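Local coordinates for protein trans-isoprenyl diphosphate synthase (Caulobacter crescentus, PDB 3OYR) that probably extends farnesyl diphosphate with isopentenyl units to make octaprenyl diphosphate, the side-chain precursor of the isoprenoid quinones, at residues Ala33-Val38 / Arg69-Val74; Ala57-Ala62 / Arg115-Ala120; Ala231-Asp236 / Gly249-Glu254. One frame throughout, in Å; residues are numbered along the deposited sequence.

Contact 1. Residues Ala33-Val38 / Arg69-Val74; sequences ADMAGV and RPLMTV. With DMA (dimethylallyl diphosphate), chain D.
A buried carboxylate leaning on a methyl group marks this otherwise greasy helix crossing: Asp34 OD2 stands 3.7 Å from Val74 CG1, with Asp34 CB resting on the same valine. The polar needs of Asp34 are met outside the interface, where OD1 accepts from Gln88 and forms a salt bridge with Arg78. Beside it Met35 reaches across by curling. Its chain folds about the CB-CG and CG-SD bonds (chi3 -72°), which carries CE over Pro70, 3.9 Å from Pro70 CB, and leaves Met35 CG against Leu71 CD2 at 3.6 Å. Val38 closes the row, its CG1 lying 4.1 Å from Pro70 CB, and the two side chains meet nearly at right angles. The axes of the two short segments approach to 10.3 Å, with 125° between their directions. Next to Pro70, Arg69 points to the ligand instead, and its NH1 gives an in-plane, nearly straight bond (175°) of 2.8 Å to DMA O1A. A leucine in place of Arg69 would probably leave this phosphate oxygen without that donor and its charge less well balanced. Helix 25-45 thus packs on helix 68-79 within the all-helical isoprenoid synthase fold, and Arg69 of the latter belongs to the diphosphate end of the dimethylallyl diphosphate pocket.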
loop_
_atom_site.group_PDB
_atom_site.type_symbol
_atom_site.label_atom_id
_atom_site.label_comp_id
_atom_site.label_asym_id
_atom_site.label_seq_id
_atom_site.Cartn_x
_atom_site.Cartn_y
_atom_site.Cartn_z
ATOM N N ALA B 33 -26.380 -10.181 8.051
ATOM C CA ALA B 33 -25.767 -11.334 8.692
ATOM C C ALA B 33 -24.330 -11.587 8.196
ATOM O O ALA B 33 -23.494 -12.103 8.935
ATOM C CB ALA B 33 -26.648 -12.598 8.518
ATOM N N ASP B 34 -24.047 -11.239 6.947
ATOM C CA ASP B 34 -22.691 -11.374 6.436
ATOM C C ASP B 34 -21.792 -10.229 6.873
ATOM O O ASP B 34 -20.610 -10.430 7.136
ATOM C CB ASP B 34 -22.712 -11.488 4.916
ATOM C CG ASP B 34 -23.241 -12.833 4.458
ATOM O OD1 ASP B 34 -22.750 -13.877 4.942
ATOM O OD2 ASP B 34 -24.154 -12.849 3.613
ATOM N N MET B 35 -22.352 -9.026 6.943
ATOM C CA MET B 35 -21.574 -7.866 7.350
ATOM C C MET B 35 -21.159 -7.854 8.811
ATOM O O MET B 35 -20.192 -7.182 9.181
ATOM C CB MET B 35 -22.303 -6.578 7.010
ATOM C CG MET B 35 -22.246 -6.218 5.497
ATOM S SD MET B 35 -20.622 -6.099 4.705
ATOM C CE MET B 35 -20.014 -4.568 5.411
ATOM N N ALA B 36 -21.903 -8.553 9.656
ATOM C CA ALA B 36 -21.481 -8.705 11.037
ATOM C C ALA B 36 -20.191 -9.518 11.061
ATOM O O ALA B 36 -19.284 -9.168 11.785
ATOM C CB ALA B 36 -22.590 -9.335 11.914
ATOM N N GLY B 37 -20.099 -10.564 10.240
ATOM C CA GLY B 37 -18.844 -11.293 10.073
ATOM C C GLY B 37 -17.691 -10.456 9.518
ATOM O O GLY B 37 -16.544 -10.580 9.970
ATOM N N VAL B 38 -18.005 -9.609 8.535
ATOM C CA VAL B 38 -17.022 -8.748 7.871
ATOM C C VAL B 38 -16.486 -7.710 8.866
ATOM O O VAL B 38 -15.268 -7.500 8.977
ATOM C CB VAL B 38 -17.662 -8.067 6.611
ATOM C CG1 VAL B 38 -16.722 -7.106 5.958
ATOM C CG2 VAL B 38 -18.085 -9.136 5.600
ATOM N N ARG B 69 -18.269 -1.187 -0.928
ATOM C CA ARG B 69 -17.358 -2.163 -1.491
ATOM C C ARG B 69 -17.461 -3.566 -0.886
ATOM O O ARG B 69 -17.690 -4.514 -1.663
ATOM C CB ARG B 69 -15.942 -1.619 -1.582
ATOM C CG ARG B 69 -15.797 -0.542 -2.631
ATOM C CD ARG B 69 -14.680 0.359 -2.208
ATOM N NE ARG B 69 -14.605 1.588 -2.980
ATOM C CZ ARG B 69 -15.233 2.707 -2.659
ATOM N NH1 ARG B 69 -16.027 2.759 -1.582
ATOM N NH2 ARG B 69 -15.079 3.766 -3.429
ATOM N N PRO B 70 -17.359 -3.713 0.479
ATOM C CA PRO B 70 -17.624 -5.063 1.039
ATOM C C PRO B 70 -19.042 -5.568 0.809
ATOM O O PRO B 70 -19.225 -6.784 0.634
ATOM C CB PRO B 70 -17.344 -4.916 2.560
ATOM C CG PRO B 70 -17.262 -3.435 2.822
ATOM C CD PRO B 70 -16.821 -2.806 1.515
ATOM N N LEU B 71 -20.032 -4.663 0.829
ATOM C CA LEU B 71 -21.413 -4.988 0.501
ATOM C C LEU B 71 -21.533 -5.625 -0.875
ATOM O O LEU B 71 -22.273 -6.601 -1.059
ATOM C CB LEU B 71 -22.336 -3.754 0.564
ATOM C CG LEU B 71 -22.779 -3.312 1.958
ATOM C CD1 LEU B 71 -23.570 -1.987 1.906
ATOM C CD2 LEU B 71 -23.554 -4.392 2.646
ATOM N N MET B 72 -20.808 -5.064 -1.838
ATOM C CA MET B 72 -20.839 -5.610 -3.193
ATOM C C MET B 72 -20.187 -6.986 -3.281
ATOM O O MET B 72 -20.699 -7.848 -3.982
ATOM C CB MET B 72 -20.267 -4.618 -4.205
ATOM C CG MET B 72 -21.288 -3.562 -4.567
ATOM S SD MET B 72 -20.567 -2.092 -5.293
ATOM C CE MET B 72 -19.855 -2.864 -6.764
ATOM N N THR B 73 -19.093 -7.197 -2.547
ATOM C CA THR B 73 -18.493 -8.518 -2.448
ATOM C C THR B 73 -19.521 -9.494 -1.880
ATOM O O THR B 73 -19.718 -10.586 -2.435
ATOM C CB THR B 73 -17.241 -8.515 -1.537
ATOM O OG1 THR B 73 -16.280 -7.589 -2.045
ATOM C CG2 THR B 73 -16.610 -9.930 -1.446
ATOM N N VAL B 74 -20.173 -9.101 -0.786
ATOM C CA VAL B 74 -21.225 -9.927 -0.173
ATOM C C VAL B 74 -22.365 -10.208 -1.172
ATOM O O VAL B 74 -22.700 -11.368 -1.440
ATOM C CB VAL B 74 -21.758 -9.311 1.155
ATOM C CG1 VAL B 74 -23.053 -10.014 1.569
ATOM C CG2 VAL B 74 -20.698 -9.426 2.250
HETATM C C1 DMA D . -14.504 7.744 -1.236
HETATM O O1 DMA D . -15.337 6.577 -1.209
HETATM C C2 DMA D . -13.659 7.277 -2.367
HETATM C C3 DMA D . -13.920 7.607 -3.635
HETATM C C4 DMA D . -15.000 8.582 -4.022
HETATM C C5 DMA D . -13.052 6.983 -4.683
HETATM P PA DMA D . -16.802 6.458 -0.568
HETATM O O1A DMA D . -17.381 5.076 -0.792
HETATM O O2A DMA D . -17.630 7.609 -1.069
HETATM O O3A DMA D . -16.357 6.697 0.973
HETATM P PB DMA D . -16.902 5.991 2.331
HETATM O O1B DMA D . -16.199 4.650 2.418
HETATM O O2B DMA D . -16.351 7.020 3.294
HETATM O O3B DMA D . -18.402 5.882 2.270
#

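Contact 2. Residues Ala57-Ala62 / Arg115-Ala120; sequences AEHLIA and RGKVAA. With DMA (dimethylallyl diphosphate), chain D.
His59 NE2 donates to Val118 O over 2.9 Å, in a bond straight at the hydrogen (171°), lying in the imidazole plane and approaching nearly end-on to the carbonyl. With CG anti to the backbone N (chi1 172°), the imidazole swings off its helix toward the 115-120 segment. One face of the ring carries the Lys117 chain: CD lies 3.9 Å from the centroid, displaced toward the rim, in a CH-pi contact. The extended lysine slides past the ring in the opposite direction and ends at the backbone of 57-62, where Lys117 NZ meets a lone pair of His59 O at 3.0 Å. His59 is thus held at both its ring and its carbonyl. Arg115 is shared between the helix and the ligand. Its NH2 reaches Leu60 O at 2.9 Å from above the carbonyl plane, while Arg115 NE bonds DMA O2B at 2.8 Å and Arg115 NH1 bonds DMA O1B at 2.8 Å. Together the carbonyl and the two phosphate oxygens hold the guanidinium's rotation. Leu60 CD1 packs on Arg115 CD at 3.8 Å, and the Leu60 side chain also touches Thr99 and Leu103 of helix 87-109. The contact joins helix 52-61 to the small hairpin of strands 113-114 and 117-118, with Trp124 edge-to-face with His59 and helix 87-109 alongside Leu60 and Arg115.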
loop_
_atom_site.group_PDB
_atom_site.type_symbol
_atom_site.label_atom_id
_atom_site.label_comp_id
_atom_site.label_asym_id
_atom_site.label_seq_id
_atom_site.Cartn_x
_atom_site.Cartn_y
_atom_site.Cartn_z
ATOM N N ALA B 57 -6.149 3.799 12.579
ATOM C CA ALA B 57 -7.081 3.017 11.773
ATOM C C ALA B 57 -8.537 3.159 12.219
ATOM O O ALA B 57 -9.421 3.424 11.388
ATOM C CB ALA B 57 -6.672 1.550 11.768
ATOM N N GLU B 58 -8.788 2.989 13.518
ATOM C CA GLU B 58 -10.143 3.128 14.057
ATOM C C GLU B 58 -10.669 4.553 13.950
ATOM O O GLU B 58 -11.868 4.750 13.802
ATOM C CB GLU B 58 -10.249 2.646 15.514
ATOM C CG GLU B 58 -11.669 2.204 15.906
ATOM C CD GLU B 58 -12.011 2.470 17.367
ATOM O OE1 GLU B 58 -11.323 1.923 18.257
ATOM O OE2 GLU B 58 -12.985 3.214 17.626
ATOM N N HIS B 59 -9.782 5.545 14.000
ATOM C CA HIS B 59 -10.209 6.927 13.808
ATOM C C HIS B 59 -10.934 7.047 12.453
ATOM O O HIS B 59 -12.002 7.649 12.379
ATOM C CB HIS B 59 -9.019 7.877 13.901
ATOM C CG HIS B 59 -9.333 9.301 13.539
ATOM N ND1 HIS B 59 -9.732 10.237 14.471
ATOM C CD2 HIS B 59 -9.275 9.956 12.353
ATOM C CE1 HIS B 59 -9.922 11.400 13.875
ATOM N NE2 HIS B 59 -9.659 11.256 12.588
ATOM N N LEU B 60 -10.380 6.418 11.409
ATOM C CA LEU B 60 -11.000 6.422 10.080
ATOM C C LEU B 60 -12.158 5.424 9.901
ATOM O O LEU B 60 -13.238 5.806 9.422
ATOM C CB LEU B 60 -9.944 6.235 8.983
ATOM C CG LEU B 60 -10.431 6.335 7.524
ATOM C CD1 LEU B 60 -11.278 7.580 7.293
ATOM C CD2 LEU B 60 -9.263 6.354 6.570
ATOM N N ILE B 61 -11.928 4.167 10.274
ATOM C CA ILE B 61 -12.889 3.105 10.072
ATOM C C ILE B 61 -14.172 3.309 10.895
ATOM O O ILE B 61 -15.277 3.259 10.344
ATOM C CB ILE B 61 -12.255 1.710 10.322
ATOM C CG1 ILE B 61 -11.126 1.426 9.313
ATOM C CG2 ILE B 61 -13.321 0.615 10.266
ATOM C CD1 ILE B 61 -10.120 0.302 9.775
ATOM N N ALA B 62 -14.027 3.571 12.196
ATOM C CA ALA B 62 -15.191 3.827 13.062
ATOM C C ALA B 62 -15.913 5.156 12.774
ATOM O O ALA B 62 -17.066 5.320 13.182
ATOM C CB ALA B 62 -14.818 3.706 14.568
ATOM N N ARG B 115 -14.990 11.671 6.350
ATOM C CA ARG B 115 -16.055 11.013 7.111
ATOM C C ARG B 115 -16.468 11.816 8.360
ATOM O O ARG B 115 -16.807 11.242 9.405
ATOM C CB ARG B 115 -15.677 9.561 7.473
ATOM C CG ARG B 115 -15.540 8.614 6.280
ATOM C CD ARG B 115 -15.057 7.221 6.731
ATOM N NE ARG B 115 -15.031 6.247 5.624
ATOM C CZ ARG B 115 -14.444 5.051 5.668
ATOM N NH1 ARG B 115 -14.495 4.253 4.598
ATOM N NH2 ARG B 115 -13.796 4.645 6.769
ATOM N N GLY B 116 -16.425 13.144 8.248
ATOM C CA GLY B 116 -16.887 14.022 9.322
ATOM C C GLY B 116 -15.841 14.343 10.378
ATOM O O GLY B 116 -16.069 15.211 11.221
ATOM N N LYS B 117 -14.709 13.635 10.344
ATOM C CA LYS B 117 -13.611 13.848 11.289
ATOM C C LYS B 117 -12.443 14.501 10.557
ATOM O O LYS B 117 -12.366 14.455 9.322
ATOM C CB LYS B 117 -13.147 12.524 11.924
ATOM C CG LYS B 117 -14.116 11.883 12.934
ATOM C CD LYS B 117 -13.427 10.706 13.639
ATOM C CE LYS B 117 -14.402 9.784 14.374
ATOM N NZ LYS B 117 -13.812 8.419 14.630
ATOM N N VAL B 118 -11.541 15.104 11.320
ATOM C CA VAL B 118 -10.278 15.628 10.798
ATOM C C VAL B 118 -9.519 14.468 10.144
ATOM O O VAL B 118 -9.572 13.340 10.644
ATOM C CB VAL B 118 -9.447 16.299 11.945
ATOM C CG1 VAL B 118 -9.145 15.299 13.079
ATOM C CG2 VAL B 118 -8.174 16.926 11.430
ATOM N N ALA B 119 -8.886 14.726 8.998
ATOM C CA ALA B 119 -8.111 13.703 8.306
ATOM C C ALA B 119 -6.945 13.248 9.192
ATOM O O ALA B 119 -6.219 14.083 9.744
ATOM C CB ALA B 119 -7.600 14.234 6.990
ATOM N N ALA B 120 -6.785 11.927 9.316
ATOM C CA ALA B 120 -5.803 11.292 10.212
ATOM C C ALA B 120 -4.399 11.888 10.189
ATOM O O ALA B 120 -3.752 11.997 11.238
ATOM C CB ALA B 120 -5.733 9.803 9.929
HETATM C C1 DMA D . -14.504 7.744 -1.236
HETATM O O1 DMA D . -15.337 6.577 -1.209
HETATM C C2 DMA D . -13.659 7.277 -2.367
HETATM C C3 DMA D . -13.920 7.607 -3.635
HETATM C C4 DMA D . -15.000 8.582 -4.022
HETATM C C5 DMA D . -13.052 6.983 -4.683
HETATM P PA DMA D . -16.802 6.458 -0.568
HETATM O O1A DMA D . -17.381 5.076 -0.792
HETATM O O2A DMA D . -17.630 7.609 -1.069
HETATM O O3A DMA D . -16.357 6.697 0.973
HETATM P PB DMA D . -16.902 5.991 2.331
HETATM O O1B DMA D . -16.199 4.650 2.418
HETATM O O2B DMA D . -16.351 7.020 3.294
HETATM O O3B DMA D . -18.402 5.882 2.270
#

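Contact 3. Residues Ala231-Asp236 / Gly249-Glu254; sequences ADDALD and GDDFRE. With CA (calcium ion), chain F; DMA (dimethylallyl diphosphate), chain D.
Asp236 and Gly249 bring the backbones together, their CA atoms 5.5 Å apart, where helix 231-236 and helix 250-254 run at 74° to each other. Gly249, the N-cap residue, donates from its N to Asp236 O at 2.9 Å. The Asp236 side chain then turns to the start of the second helix: OD2 accepts from Asp251 N at 2.9 Å, on its syn side and somewhat out of the carboxylate plane. The same oxygen also receives water 5, which accepts from Phe252 N, so the early amides of this helix are tied to Asp236 directly and through solvent. The carboxylates of Asp236 and Asp251 also stack, planes 29° apart, with Asp236 OD2 3.2 Å from Asp251 OD2, a close approach of two acceptors and not a hydrogen bond. Water 4 lies within bonding range of OD1 of both. Water 2 bridges Asp251 OD2 and Asp233 O; the Asp233 carboxylate stands at 90° to that of Asp251, its OD2 held by Tyr184 and its OD1 by Gln229. One turn before Asp236, Asp232 binds calcium through OD1 at 2.3 Å; its OD2 pairs with Lys246 and lies 3.6 Å from DMA C4. Waters 1, 3 and 4 and two further atoms also bind the calcium. Asp236 meets this ion through water 1, which donates to its OD1, as a second-shell residue. Asp232, Asp233 and Asp236 match the second aspartate-rich motif of prenyl synthases, and the chemistry implies an acidic cluster whose mutual repulsion is probably relieved by calcium, its waters and Lys246.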
loop_
_atom_site.group_PDB
_atom_site.type_symbol
_atom_site.label_atom_id
_atom_site.label_comp_id
_atom_site.label_asym_id
_atom_site.label_seq_id
_atom_site.Cartn_x
_atom_site.Cartn_y
_atom_site.Cartn_z
ATOM N N ALA B 231 -20.804 10.847 -10.043
ATOM C CA ALA B 231 -21.637 11.461 -9.003
ATOM C C ALA B 231 -20.790 12.090 -7.901
ATOM O O ALA B 231 -21.107 13.181 -7.447
ATOM C CB ALA B 231 -22.625 10.467 -8.416
ATOM N N ASP B 232 -19.708 11.422 -7.497
ATOM C CA ASP B 232 -18.789 11.980 -6.506
ATOM C C ASP B 232 -18.161 13.282 -6.981
ATOM O O ASP B 232 -18.057 14.247 -6.213
ATOM C CB ASP B 232 -17.679 10.987 -6.141
ATOM C CG ASP B 232 -16.807 11.496 -5.020
ATOM O OD1 ASP B 232 -15.727 12.089 -5.310
ATOM O OD2 ASP B 232 -17.225 11.352 -3.847
ATOM N N ASP B 233 -17.737 13.310 -8.244
ATOM C CA ASP B 233 -17.174 14.515 -8.837
ATOM C C ASP B 233 -18.193 15.666 -8.902
ATOM O O ASP B 233 -17.845 16.811 -8.618
ATOM C CB ASP B 233 -16.562 14.210 -10.209
ATOM C CG ASP B 233 -15.243 13.426 -10.101
ATOM O OD1 ASP B 233 -14.735 13.208 -8.976
ATOM O OD2 ASP B 233 -14.701 13.029 -11.146
ATOM N N ALA B 234 -19.443 15.354 -9.245
ATOM C CA ALA B 234 -20.523 16.344 -9.228
ATOM C C ALA B 234 -20.827 16.830 -7.813
ATOM O O ALA B 234 -21.030 18.026 -7.605
ATOM C CB ALA B 234 -21.795 15.789 -9.880
ATOM N N LEU B 235 -20.862 15.898 -6.854
ATOM C CA LEU B 235 -21.041 16.227 -5.429
ATOM C C LEU B 235 -19.955 17.149 -4.868
ATOM O O LEU B 235 -20.197 17.899 -3.927
ATOM C CB LEU B 235 -21.167 14.954 -4.568
ATOM C CG LEU B 235 -22.543 14.294 -4.565
ATOM C CD1 LEU B 235 -22.506 12.976 -3.818
ATOM C CD2 LEU B 235 -23.606 15.227 -3.964
ATOM N N ASP B 236 -18.764 17.114 -5.453
ATOM C CA ASP B 236 -17.690 17.977 -4.995
ATOM C C ASP B 236 -18.022 19.464 -5.183
ATOM O O ASP B 236 -17.602 20.310 -4.395
ATOM C CB ASP B 236 -16.380 17.648 -5.694
ATOM C CG ASP B 236 -15.165 17.939 -4.810
ATOM O OD1 ASP B 236 -15.002 17.267 -3.769
ATOM O OD2 ASP B 236 -14.376 18.840 -5.156
ATOM N N GLY B 249 -15.480 21.277 -2.728
ATOM C CA GLY B 249 -14.484 22.167 -3.324
ATOM C C GLY B 249 -13.027 21.748 -3.226
ATOM O O GLY B 249 -12.137 22.491 -3.668
ATOM N N ASP B 250 -12.768 20.571 -2.656
ATOM C CA ASP B 250 -11.403 20.016 -2.634
ATOM C C ASP B 250 -10.764 19.948 -4.026
ATOM O O ASP B 250 -9.633 20.378 -4.168
ATOM C CB ASP B 250 -11.340 18.644 -1.941
ATOM C CG ASP B 250 -11.175 18.749 -0.420
ATOM O OD1 ASP B 250 -11.029 19.882 0.097
ATOM O OD2 ASP B 250 -11.190 17.688 0.257
ATOM N N ASP B 251 -11.493 19.447 -5.035
ATOM C CA ASP B 251 -10.971 19.350 -6.413
ATOM C C ASP B 251 -10.593 20.733 -6.930
ATOM O O ASP B 251 -9.470 20.932 -7.400
ATOM C CB ASP B 251 -11.970 18.699 -7.392
ATOM C CG ASP B 251 -12.328 17.240 -7.032
ATOM O OD1 ASP B 251 -11.533 16.527 -6.368
ATOM O OD2 ASP B 251 -13.432 16.808 -7.430
ATOM N N PHE B 252 -11.527 21.682 -6.815
ATOM C CA PHE B 252 -11.294 23.048 -7.258
ATOM C C PHE B 252 -10.094 23.689 -6.560
ATOM O O PHE B 252 -9.207 24.224 -7.225
ATOM C CB PHE B 252 -12.546 23.932 -7.117
ATOM C CG PHE B 252 -12.347 25.329 -7.652
ATOM C CD1 PHE B 252 -12.329 25.561 -9.029
ATOM C CD2 PHE B 252 -12.131 26.401 -6.787
ATOM C CE1 PHE B 252 -12.109 26.840 -9.542
ATOM C CE2 PHE B 252 -11.916 27.688 -7.287
ATOM C CZ PHE B 252 -11.912 27.911 -8.669
ATOM N N ARG B 253 -10.054 23.613 -5.233
ATOM C CA ARG B 253 -8.928 24.151 -4.475
ATOM C C ARG B 253 -7.578 23.420 -4.684
ATOM O O ARG B 253 -6.524 24.021 -4.483
ATOM C CB ARG B 253 -9.289 24.295 -2.988
ATOM C CG ARG B 253 -10.082 25.571 -2.685
ATOM C CD ARG B 253 -10.472 25.713 -1.215
ATOM N NE ARG B 253 -11.798 25.159 -0.941
ATOM C CZ ARG B 253 -12.025 23.936 -0.465
ATOM N NH1 ARG B 253 -11.017 23.118 -0.195
ATOM N NH2 ARG B 253 -13.268 23.529 -0.254
ATOM N N GLU B 254 -7.610 22.151 -5.109
ATOM C CA GLU B 254 -6.388 21.406 -5.499
ATOM C C GLU B 254 -5.937 21.748 -6.920
ATOM O O GLU B 254 -4.832 21.391 -7.329
ATOM C CB GLU B 254 -6.603 19.881 -5.421
ATOM C CG GLU B 254 -6.549 19.271 -4.022
ATOM C CD GLU B 254 -7.499 18.069 -3.837
ATOM O OE1 GLU B 254 -8.074 17.941 -2.730
ATOM O OE2 GLU B 254 -7.680 17.257 -4.779
HETATM CA CA CA F . -14.133 13.592 -4.752
HETATM C C1 DMA D . -14.504 7.744 -1.236
HETATM O O1 DMA D . -15.337 6.577 -1.209
HETATM C C2 DMA D . -13.659 7.277 -2.367
HETATM C C3 DMA D . -13.920 7.607 -3.635
HETATM C C4 DMA D . -15.000 8.582 -4.022
HETATM C C5 DMA D . -13.052 6.983 -4.683
HETATM P PA DMA D . -16.802 6.458 -0.568
HETATM O O1A DMA D . -17.381 5.076 -0.792
HETATM O O2A DMA D . -17.630 7.609 -1.069
HETATM O O3A DMA D . -16.357 6.697 0.973
HETATM P PB DMA D . -16.902 5.991 2.331
HETATM O O1B DMA D . -16.199 4.650 2.418
HETATM O O2B DMA D . -16.351 7.020 3.294
HETATM O O3B DMA D . -18.402 5.882 2.270
HETATM O O HOH W 1 -15.900 14.891 -3.806
HETATM O O HOH W 2 -15.287 17.453 -9.372
HETATM O O HOH W 3 -14.378 14.540 -6.879
HETATM O O HOH W 4 -12.736 15.455 -4.126
HETATM O O HOH W 5 -14.295 21.134 -6.439
#

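Overall arrangement
The three contacts surround one dimethylallyl diphosphate, and all touch it without touching one another. Contact 1 and contact 2, with centres 20 Å apart, supply Arg69 and Arg115 to its diphosphate, joined by His98 and Lys66; their segments alternate along the chain. Contact 3 approaches the hydrocarbon end through Asp232 and adds calcium. It lies across the centre of the chain from contact 1, the two centres being 29 Å apart, yet their nearest atoms are only about 8 Å apart. A second dimethylallyl diphosphate lies about 4 Å from the side chain of Asp233. A basic side and a metal-binding side thus face one pocket, consistent with the paired substrate sites of this family.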